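Local atomic coordinates of SusD superfamily protein (Bacteroides fragilis, PDB entry 3L22), a protein that probably binds glycans at the bacterial outer membrane, as SusD-family lipoproteins do, and carries zinc ions on its surface in the crystal. Residues 190-193 with 194-198; 197-200 with 201-204; 214-217 with 218-221. All coordinates share one frame; numbering follows the deposited sequence. Where two conformers were deposited one is given.

Contacts 1 and 2 run into one another: they share His-197 and Ala-198, both include the zinc ion, and they touch where Gly-194 O packs on Thr-199 CG2. Contact 1 is the short helix 192-196 with its threonine cap and the zinc ligand His-197 just past its end, only partly buried. Contact 2 begins helix 200-213 and is the buried one, rich in alanine. Contact 3 starts the next helix, 217-225, in a partly buried place away from the annotated sites, about 18 Å from contact 2 between centres. Threonine hydroxyls cap the first two helices; at the third, a salt bridge and a bound acetate lie about the more exposed residues of the start.

Contact 1. Residues 190-193 with 194-198; sequences NTYT and GVTHA. With ZN (zinc ion), chain B.
A threonine N-cap opens the short helix 192-196 here, and a zinc site lies just past its far end. Thr-191 OG1 accepts from Gly-194 N at 2.9 Å; with chi1 at 66° the hydroxyl oxygen sits between the backbone N and the carbonyl carbon, turned in toward the first turn. The same hydroxyl bonds to Glu-188, a residue of a second zinc site, so the cap is tied to that site as well. Val-195 N closes the first turn on Thr-191 O.

Tyr-192 O is gripped twice by the same residue: Thr-196 N arrives nearly along the C=O axis, and Thr-196 OG1 donates at 2.8 Å from above the carbonyl plane, 44° out of it. With that bond made, the Thr-196 side chain lies across one face of the tyrosine ring, the two side chains crossing at about a right angle. Thr-196 CG2 lies over the ring face, 4.1 Å from the centroid, in a CH-pi contact, while OG1 stands above the rim of the same face near CE2. A water donates to Thr-196 OG1 and reaches Tyr-192 OH only weakly.

One residue on, His-197 N bonds to Thr-193 O at 3.0 Å as the chain leaves the helix. The two side chains run side by side, with Thr-193 CG2 over the imidazole face, 4.2 Å from its centroid. The Tyr-29 ring also meets the imidazole, nearly parallel to it. Glu-119 is the other protein ligand of the metal, and two waters complete the set. Asn-26 takes the hydrogen of His-197 NE2, which helps fix the ring's rotation and leaves the other nitrogen for the metal: His-197 ND1 binds the zinc ion at 2.0 Å.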
ATOM      1  N   ASN A 190      13.874  12.351  -6.548  1.00 11.94           N
ATOM      2  CA  ASN A 190      13.258  13.522  -7.180  1.00 11.92           C
ATOM      3  C   ASN A 190      13.404  13.603  -8.724  1.00 11.73           C
ATOM      4  O   ASN A 190      13.676  14.673  -9.280  1.00 11.65           O
ATOM      5  CB  ASN A 190      13.831  14.794  -6.537  1.00 12.71           C
ATOM      6  CG  ASN A 190      12.924  16.012  -6.727  1.00 12.54           C
ATOM      7  OD1 ASN A 190      11.719  15.869  -6.830  1.00 12.39           O
ATOM      8  ND2 ASN A 190      13.518  17.193  -6.817  1.00 11.40           N
ATOM      9  N   THR A 191      13.263  12.476  -9.408  1.00 12.22           N
ATOM     10  CA  THR A 191      13.108  12.467 -10.870  1.00 11.55           C
ATOM     11  C   THR A 191      11.895  11.594 -11.188  1.00 11.89           C
ATOM     12  O   THR A 191      11.549  10.705 -10.404  1.00 11.24           O
ATOM     13  CB  THR A 191      14.341  11.894 -11.572  1.00 12.39           C
ATOM     14  OG1 THR A 191      14.471  10.491 -11.246  1.00 11.30           O
ATOM     15  CG2 THR A 191      15.633  12.661 -11.143  1.00 11.95           C
ATOM     16  N   TYR A 192      11.231  11.854 -12.320  1.00 11.88           N
ATOM     17  CA  TYR A 192      10.108  11.009 -12.781  1.00 10.88           C
ATOM     18  C   TYR A 192      10.471   9.526 -12.738  1.00 10.69           C
ATOM     19  O   TYR A 192       9.738   8.700 -12.197  1.00 12.17           O
ATOM     20  CB  TYR A 192       9.731  11.408 -14.201  1.00 10.83           C
ATOM     21  CG  TYR A 192       8.686  10.509 -14.824  1.00 12.44           C
ATOM     22  CD1 TYR A 192       7.349  10.722 -14.594  1.00 11.05           C
ATOM     23  CD2 TYR A 192       9.050   9.452 -15.655  1.00 13.21           C
ATOM     24  CE1 TYR A 192       6.394   9.909 -15.157  1.00 13.22           C
ATOM     25  CE2 TYR A 192       8.115   8.621 -16.217  1.00 11.70           C
ATOM     26  CZ  TYR A 192       6.792   8.852 -15.960  1.00 13.74           C
ATOM     27  OH  TYR A 192       5.848   8.069 -16.524  1.00 15.62           O
ATOM     28  N   THR A 193      11.615   9.175 -13.316  1.00 11.63           N
ATOM     29  CA  THR A 193      12.023   7.771 -13.403  1.00 10.90           C
ATOM     30  C   THR A 193      12.346   7.170 -12.036  1.00 11.75           C
ATOM     31  O   THR A 193      12.036   5.982 -11.776  1.00 11.52           O
ATOM     32  CB  THR A 193      13.187   7.609 -14.353  1.00 12.47           C
ATOM     33  OG1 THR A 193      12.821   8.195 -15.614  1.00 13.59           O
ATOM     34  CG2 THR A 193      13.489   6.140 -14.582  1.00 12.21           C
ATOM     35  N   GLY A 194      12.939   7.974 -11.151  1.00 10.59           N
ATOM     36  CA  GLY A 194      13.239   7.527  -9.804  1.00 11.29           C
ATOM     37  C   GLY A 194      11.999   7.264  -8.956  1.00 11.20           C
ATOM     38  O   GLY A 194      12.023   6.436  -8.070  1.00 11.01           O
ATOM     39  N   VAL A 195      10.903   7.977  -9.231  1.00 10.87           N
ATOM     40  CA  VAL A 195       9.684   7.817  -8.432  1.00 10.38           C
ATOM     41  C   VAL A 195       8.748   6.792  -9.048  1.00 10.87           C
ATOM     42  O   VAL A 195       8.025   6.139  -8.317  1.00 11.80           O
ATOM     43  CB  VAL A 195       8.986   9.179  -8.224  1.00 10.31           C
ATOM     44  CG1 VAL A 195       7.592   9.019  -7.528  1.00  8.58           C
ATOM     45  CG2 VAL A 195       9.946  10.130  -7.450  1.00  8.81           C
ATOM     46  N   THR A 196       8.778   6.613 -10.371  1.00 11.11           N
ATOM     47  CA  THR A 196       7.797   5.772 -11.046  1.00 10.93           C
ATOM     48  C   THR A 196       8.338   4.403 -11.480  1.00 11.77           C
ATOM     49  O   THR A 196       7.544   3.550 -11.870  1.00 12.05           O
ATOM     50  CB  THR A 196       7.203   6.478 -12.260  1.00 11.18           C
ATOM     51  OG1 THR A 196       8.213   6.610 -13.265  1.00 12.03           O
ATOM     52  CG2 THR A 196       6.654   7.888 -11.828  1.00  9.16           C
ATOM     53  N   HIS A 197       9.655   4.179 -11.400  1.00 12.11           N
ATOM     54  CA  HIS A 197      10.243   2.827 -11.456  1.00 12.26           C
ATOM     55  C   HIS A 197      10.717   2.481 -10.065  1.00 13.24           C
ATOM     56  O   HIS A 197      11.034   3.382  -9.283  1.00 14.44           O
ATOM     57  CB  HIS A 197      11.454   2.749 -12.414  1.00 12.25           C
ATOM     58  CG  HIS A 197      11.099   2.792 -13.865  1.00 17.02           C
ATOM     59  ND1 HIS A 197      11.966   2.388 -14.859  1.00 19.01           N
ATOM     60  CD2 HIS A 197       9.972   3.198 -14.496  1.00 23.16           C
ATOM     61  CE1 HIS A 197      11.387   2.525 -16.037  1.00 21.98           C
ATOM     62  NE2 HIS A 197      10.174   3.018 -15.847  1.00 26.16           N
ATOM     63  N   ALA A 198      10.777   1.183  -9.768  1.00 13.35           N
ATOM     64  CA  ALA A 198      11.329   0.686  -8.523  1.00 14.24           C
ATOM     65  C   ALA A 198      12.817   0.983  -8.379  1.00 14.42           C
ATOM     66  O   ALA A 198      13.631   0.600  -9.230  1.00 17.67           O
ATOM     67  CB  ALA A 198      11.099  -0.847  -8.380  1.00 14.00           C
TER
HETATM   68 ZN    ZN B   1      13.714   1.464 -14.591  1.00 22.08          ZN
HETATM   69  O   HOH W   1       7.411   5.319 -15.695  1.00 22.36           O
HETATM   70  O   HOH W   2      14.859   2.786 -13.733  1.00 12.72           O
HETATM   71  O   HOH W   3      14.668   0.830 -16.531  1.00  2.00           O

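Contact 2. Residues 197-200 with 201-204; sequences HATQ and AAAN. With ZN (zinc ion), chain B.
The start of helix 200-213 is an N-cap made by Thr-199, two residues after the zinc ligand His-197. Thr-199 OG1 accepts from Ala-202 N at 3.1 Å with an N-H...O angle of 158°; a chi1 of 53° turns the hydroxyl oxygen toward the helix start and leaves CG2 beside the backbone N. The methyls of Ala-201 and Ala-202 each come to 3.7 Å from Thr-199 OG1, so the capping oxygen sits among small aliphatic groups.

Regular helix bonds follow, Ala-203 N to Thr-199 O and Asn-204 N to Gln-200 O, the latter at 2.9 Å. Gln-200 and Asn-204, one turn apart, are joined by a water that donates to Gln-200 OE1 at 2.8 Å and accepts from Asn-204 ND2 at 3.2 Å. The other end of the glutamine amide is fixed as well, because Gln-200 NE2 donates to Leu-185 O.

Around this first turn, Ala-198 and Ala-202 pack on Phe-122 of helix 113-131, while Ala-201 meets Ile-250 and Ala-202 meets Phe-251 of strand 249-253, so the helix start packs on both helix 113-131 and that strand.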
ATOM      1  N   HIS A 197       9.655   4.179 -11.400  1.00 12.11           N
ATOM      2  CA  HIS A 197      10.243   2.827 -11.456  1.00 12.26           C
ATOM      3  C   HIS A 197      10.717   2.481 -10.065  1.00 13.24           C
ATOM      4  O   HIS A 197      11.034   3.382  -9.283  1.00 14.44           O
ATOM      5  CB  HIS A 197      11.454   2.749 -12.414  1.00 12.25           C
ATOM      6  CG  HIS A 197      11.099   2.792 -13.865  1.00 17.02           C
ATOM      7  ND1 HIS A 197      11.966   2.388 -14.859  1.00 19.01           N
ATOM      8  CD2 HIS A 197       9.972   3.198 -14.496  1.00 23.16           C
ATOM      9  CE1 HIS A 197      11.387   2.525 -16.037  1.00 21.98           C
ATOM     10  NE2 HIS A 197      10.174   3.018 -15.847  1.00 26.16           N
ATOM     11  N   ALA A 198      10.777   1.183  -9.768  1.00 13.35           N
ATOM     12  CA  ALA A 198      11.329   0.686  -8.523  1.00 14.24           C
ATOM     13  C   ALA A 198      12.817   0.983  -8.379  1.00 14.42           C
ATOM     14  O   ALA A 198      13.631   0.600  -9.230  1.00 17.67           O
ATOM     15  CB  ALA A 198      11.099  -0.847  -8.380  1.00 14.00           C
ATOM     16  N   THR A 199      13.147   1.690  -7.309  1.00 12.98           N
ATOM     17  CA  THR A 199      14.511   1.939  -6.891  1.00 11.69           C
ATOM     18  C   THR A 199      14.903   0.965  -5.786  1.00 11.97           C
ATOM     19  O   THR A 199      14.055   0.239  -5.255  1.00 12.00           O
ATOM     20  CB  THR A 199      14.637   3.356  -6.340  1.00 11.05           C
ATOM     21  OG1 THR A 199      13.636   3.570  -5.317  1.00  9.93           O
ATOM     22  CG2 THR A 199      14.523   4.396  -7.481  1.00  7.59           C
ATOM     23  N   GLN A 200      16.179   0.972  -5.418  1.00 11.52           N
ATOM     24  CA  GLN A 200      16.620   0.247  -4.249  1.00 11.45           C
ATOM     25  C   GLN A 200      15.826   0.687  -3.027  1.00 12.16           C
ATOM     26  O   GLN A 200      15.371  -0.163  -2.243  1.00 12.36           O
ATOM     27  CB  GLN A 200      18.125   0.436  -4.029  1.00 11.77           C
ATOM     28  CG  GLN A 200      18.927  -0.195  -5.170  1.00 12.95           C
ATOM     29  CD  GLN A 200      20.408  -0.212  -4.918  1.00 13.58           C
ATOM     30  OE1 GLN A 200      20.838  -0.306  -3.756  1.00 16.32           O
ATOM     31  NE2 GLN A 200      21.208  -0.085  -5.994  1.00 12.15           N
ATOM     32  N   ALA A 201      15.603   1.998  -2.873  1.00 12.46           N
ATOM     33  CA  ALA A 201      14.748   2.513  -1.766  1.00 11.73           C
ATOM     34  C   ALA A 201      13.340   1.929  -1.755  1.00 12.39           C
ATOM     35  O   ALA A 201      12.828   1.581  -0.696  1.00 11.74           O
ATOM     36  CB  ALA A 201      14.668   4.047  -1.817  1.00 11.70           C
ATOM     37  N   ALA A 202      12.705   1.823  -2.915  1.00 11.69           N
ATOM     38  CA  ALA A 202      11.379   1.216  -2.994  1.00 11.80           C
ATOM     39  C   ALA A 202      11.372  -0.271  -2.555  1.00 11.75           C
ATOM     40  O   ALA A 202      10.486  -0.723  -1.824  1.00 13.18           O
ATOM     41  CB  ALA A 202      10.836   1.342  -4.426  1.00 10.62           C
ATOM     42  N   ALA A 203      12.345  -1.023  -3.051  1.00 10.83           N
ATOM     43  CA  ALA A 203      12.488  -2.419  -2.713  1.00 11.45           C
ATOM     44  C   ALA A 203      12.699  -2.582  -1.192  1.00 10.92           C
ATOM     45  O   ALA A 203      12.126  -3.471  -0.565  1.00 10.69           O
ATOM     46  CB  ALA A 203      13.645  -3.028  -3.497  1.00  8.83           C
ATOM     47  N   ASN A 204      13.536  -1.723  -0.623  1.00 11.27           N
ATOM     48  CA  ASN A 204      13.809  -1.749   0.809  1.00 11.64           C
ATOM     49  C   ASN A 204      12.617  -1.339   1.661  1.00 11.78           C
ATOM     50  O   ASN A 204      12.414  -1.881   2.754  1.00 11.53           O
ATOM     51  CB  ASN A 204      15.037  -0.886   1.125  1.00 12.13           C
ATOM     52  CG  ASN A 204      16.354  -1.589   0.777  1.00 12.25           C
ATOM     53  OD1 ASN A 204      16.507  -2.759   1.082  1.00 14.93           O
ATOM     54  ND2 ASN A 204      17.319  -0.860   0.178  1.00  9.19           N
TER
HETATM   55 ZN    ZN B   1      13.714   1.464 -14.591  1.00 22.08          ZN
HETATM   56  O   HOH W   4      20.247  -0.830  -1.052  1.00 18.13           O
HETATM   57  O   HOH W   2      14.859   2.786 -13.733  1.00 12.72           O
HETATM   58  O   HOH W   3      14.668   0.830 -16.531  1.00  2.00           O

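Contact 3. Residues 214-217 with 218-221. With ACT (acetate ion), chain Q.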
HETATM    1  N   MSE A 214       6.126  -9.582  10.111  1.00 13.31           N
HETATM    2  CA  MSE A 214       6.639 -10.814  10.702  0.65 13.67           C
HETATM    3  C   MSE A 214       7.282 -10.584  12.082  1.00 13.46           C
HETATM    4  O   MSE A 214       7.883 -11.487  12.644  1.00 13.84           O
HETATM    5  CB  MSE A 214       7.632 -11.463   9.728  0.65 13.42           C
HETATM    6  CG  MSE A 214       7.058 -11.705   8.317  0.65 14.16           C
HETATM    7 SE   MSE A 214       8.413 -12.296   7.053  0.49 15.41          SE
HETATM    8  CE  MSE A 214       8.257 -14.203   7.359  0.65 18.28           C
ATOM      9  N   ASN A 215       7.123  -9.383  12.624  1.00 13.81           N
ATOM     10  CA  ASN A 215       7.740  -8.973  13.874  1.00 14.65           C
ATOM     11  C   ASN A 215       9.254  -9.069  13.858  1.00 13.92           C
ATOM     12  O   ASN A 215       9.843  -9.230  14.873  1.00 12.83           O
ATOM     13  CB  ASN A 215       7.145  -9.748  15.078  1.00 15.16           C
ATOM     14  CG  ASN A 215       5.764  -9.243  15.478  1.00 15.46           C
ATOM     15  OD1 ASN A 215       5.031  -8.664  14.685  1.00 15.03           O
ATOM     16  ND2 ASN A 215       5.419  -9.455  16.739  1.00 17.71           N
ATOM     17  N   GLU A 216       9.868  -8.946  12.683  1.00 14.32           N
ATOM     18  CA  GLU A 216      11.312  -9.022  12.521  1.00 13.76           C
ATOM     19  C   GLU A 216      11.883  -7.607  12.544  1.00 13.78           C
ATOM     20  O   GLU A 216      12.325  -7.055  11.506  1.00 12.90           O
ATOM     21  CB  GLU A 216      11.634  -9.709  11.194  1.00 14.75           C
ATOM     22  CG  GLU A 216      11.252 -11.186  11.134  1.00 14.14           C
ATOM     23  CD  GLU A 216      12.111 -12.057  11.989  1.00 14.04           C
ATOM     24  OE1 GLU A 216      13.244 -11.682  12.330  1.00 16.64           O
ATOM     25  OE2 GLU A 216      11.644 -13.135  12.358  1.00 18.43           O
ATOM     26  N   TRP A 217      11.872  -7.019  13.735  1.00 13.15           N
ATOM     27  CA  TRP A 217      12.103  -5.578  13.900  1.00 13.62           C
ATOM     28  C   TRP A 217      13.531  -5.207  13.494  1.00 13.48           C
ATOM     29  O   TRP A 217      13.739  -4.216  12.800  1.00 13.69           O
ATOM     30  CB  TRP A 217      11.775  -5.106  15.340  1.00 13.78           C
ATOM     31  CG  TRP A 217      10.429  -5.563  15.821  1.00 13.96           C
ATOM     32  CD1 TRP A 217      10.191  -6.455  16.826  1.00 15.63           C
ATOM     33  CD2 TRP A 217       9.148  -5.197  15.300  1.00 15.20           C
ATOM     34  NE1 TRP A 217       8.855  -6.651  16.971  1.00 14.18           N
ATOM     35  CE2 TRP A 217       8.183  -5.901  16.049  1.00 15.27           C
ATOM     36  CE3 TRP A 217       8.722  -4.333  14.296  1.00 14.18           C
ATOM     37  CZ2 TRP A 217       6.823  -5.785  15.815  1.00 15.20           C
ATOM     38  CZ3 TRP A 217       7.353  -4.213  14.054  1.00 16.17           C
ATOM     39  CH2 TRP A 217       6.424  -4.942  14.803  1.00 14.86           C
ATOM     40  N   ASP A 218      14.499  -6.054  13.832  1.00 13.27           N
ATOM     41  CA  ASP A 218      15.885  -5.797  13.442  1.00 13.28           C
ATOM     42  C   ASP A 218      16.132  -5.884  11.929  1.00 13.25           C
ATOM     43  O   ASP A 218      16.843  -5.049  11.370  1.00 13.12           O
ATOM     44  CB  ASP A 218      16.845  -6.730  14.160  1.00 14.44           C
ATOM     45  CG  ASP A 218      16.987  -6.418  15.634  1.00 15.88           C
ATOM     46  OD1 ASP A 218      16.802  -5.266  16.080  1.00 20.69           O
ATOM     47  OD2 ASP A 218      17.354  -7.351  16.356  1.00 22.13           O
ATOM     48  N   LYS A 219      15.564  -6.883  11.279  1.00 12.46           N
ATOM     49  CA  LYS A 219      15.707  -7.012   9.834  1.00 12.90           C
ATOM     50  C   LYS A 219      14.954  -5.876   9.122  1.00 13.15           C
ATOM     51  O   LYS A 219      15.427  -5.380   8.090  1.00 13.24           O
ATOM     52  CB  LYS A 219      15.267  -8.395   9.338  1.00 13.23           C
ATOM     53  CG  LYS A 219      16.141  -9.535   9.869  1.00 13.25           C
ATOM     54  CD  LYS A 219      15.552 -10.922   9.546  1.00 15.59           C
ATOM     55  CE  LYS A 219      16.367 -12.053  10.181  1.00 17.39           C
ATOM     56  NZ  LYS A 219      15.970 -12.233  11.664  1.00 18.12           N
ATOM     57  N   ALA A 220      13.831  -5.442   9.690  1.00 12.73           N
ATOM     58  CA  ALA A 220      13.085  -4.297   9.145  1.00 12.97           C
ATOM     59  C   ALA A 220      13.919  -3.009   9.204  1.00 12.40           C
ATOM     60  O   ALA A 220      13.979  -2.265   8.250  1.00 12.81           O
ATOM     61  CB  ALA A 220      11.777  -4.123   9.898  1.00 12.19           C
ATOM     62  N   ILE A 221      14.562  -2.782  10.342  1.00 12.44           N
ATOM     63  CA  ILE A 221      15.452  -1.630  10.537  1.00 11.82           C
ATOM     64  C   ILE A 221      16.597  -1.609   9.562  1.00 12.67           C
ATOM     65  O   ILE A 221      16.878  -0.561   8.975  1.00 12.60           O
ATOM     66  CB  ILE A 221      15.996  -1.570  11.981  1.00 11.32           C
ATOM     67  CG1 ILE A 221      14.855  -1.195  12.937  1.00 11.22           C
ATOM     68  CG2 ILE A 221      17.188  -0.578  12.108  1.00  9.18           C
ATOM     69  CD1 ILE A 221      15.144  -1.516  14.467  1.00  8.84           C
TER
HETATM   70  C   ACT Q  16      13.831  -9.255  16.227  1.00 56.96           C
HETATM   71  O   ACT Q  16      14.862  -9.930  16.458  1.00 58.87           O
HETATM   72  OXT ACT Q  16      14.080  -8.108  15.834  1.00 54.44           O
HETATM   73  CH3 ACT Q  16      12.453  -9.847  16.408  1.00 56.86           C
HETATM   74  O   HOH W   5      14.539  -9.332  13.032  1.00 14.04           O
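Glu-216 and Lys-219 form a salt bridge across the first turn of helix 217-225, with Lys-219 NZ 2.9 Å from Glu-216 OE1. The side chains run alongside each other and point the same way. The glutamate bends at chi2 (-70°) and the lysine at its last torsion (82°), which brings the ammonium in from above the carboxylate plane, 40° out of it. A water donates to the same Glu-216 OE1 at 2.8 Å and accepts from Lys-219 N at 3.2 Å, linking the carboxylate to the start of the helix.

At Asp-218, an acetate, probably from the crystallisation liquor, accepts from Asp-218 N through OXT at 2.9 Å, along a fairly straight N-H...O line. The backbone of this turn closes normally, Ala-220 N on Glu-216 O and Ile-221 N on Trp-217 O.

Further out, a Schellman motif with Asn-215 as its C-prime residue ends the preceding helix 200-213, and Glu-216, the next residue, holds the N-cap position; Asn-215 CA also lies over one face of the Trp-217 ring, 3.7 Å above its plane. Trp-217, Ala-220 and Ile-221 all meet Cys-337 of helix 327-339, and Asp-218 OD1 makes a salt bridge to Lys-341.

Acetate and water thus accept hydrogen bonds from Asp-218 N and Lys-219 N, and the positive end of the helix dipole probably helps to hold the acetate. Asp-218 OD2 stands only 3.4 Å from acetate OXT, a crowding of negative charge that Lys-341 probably offsets.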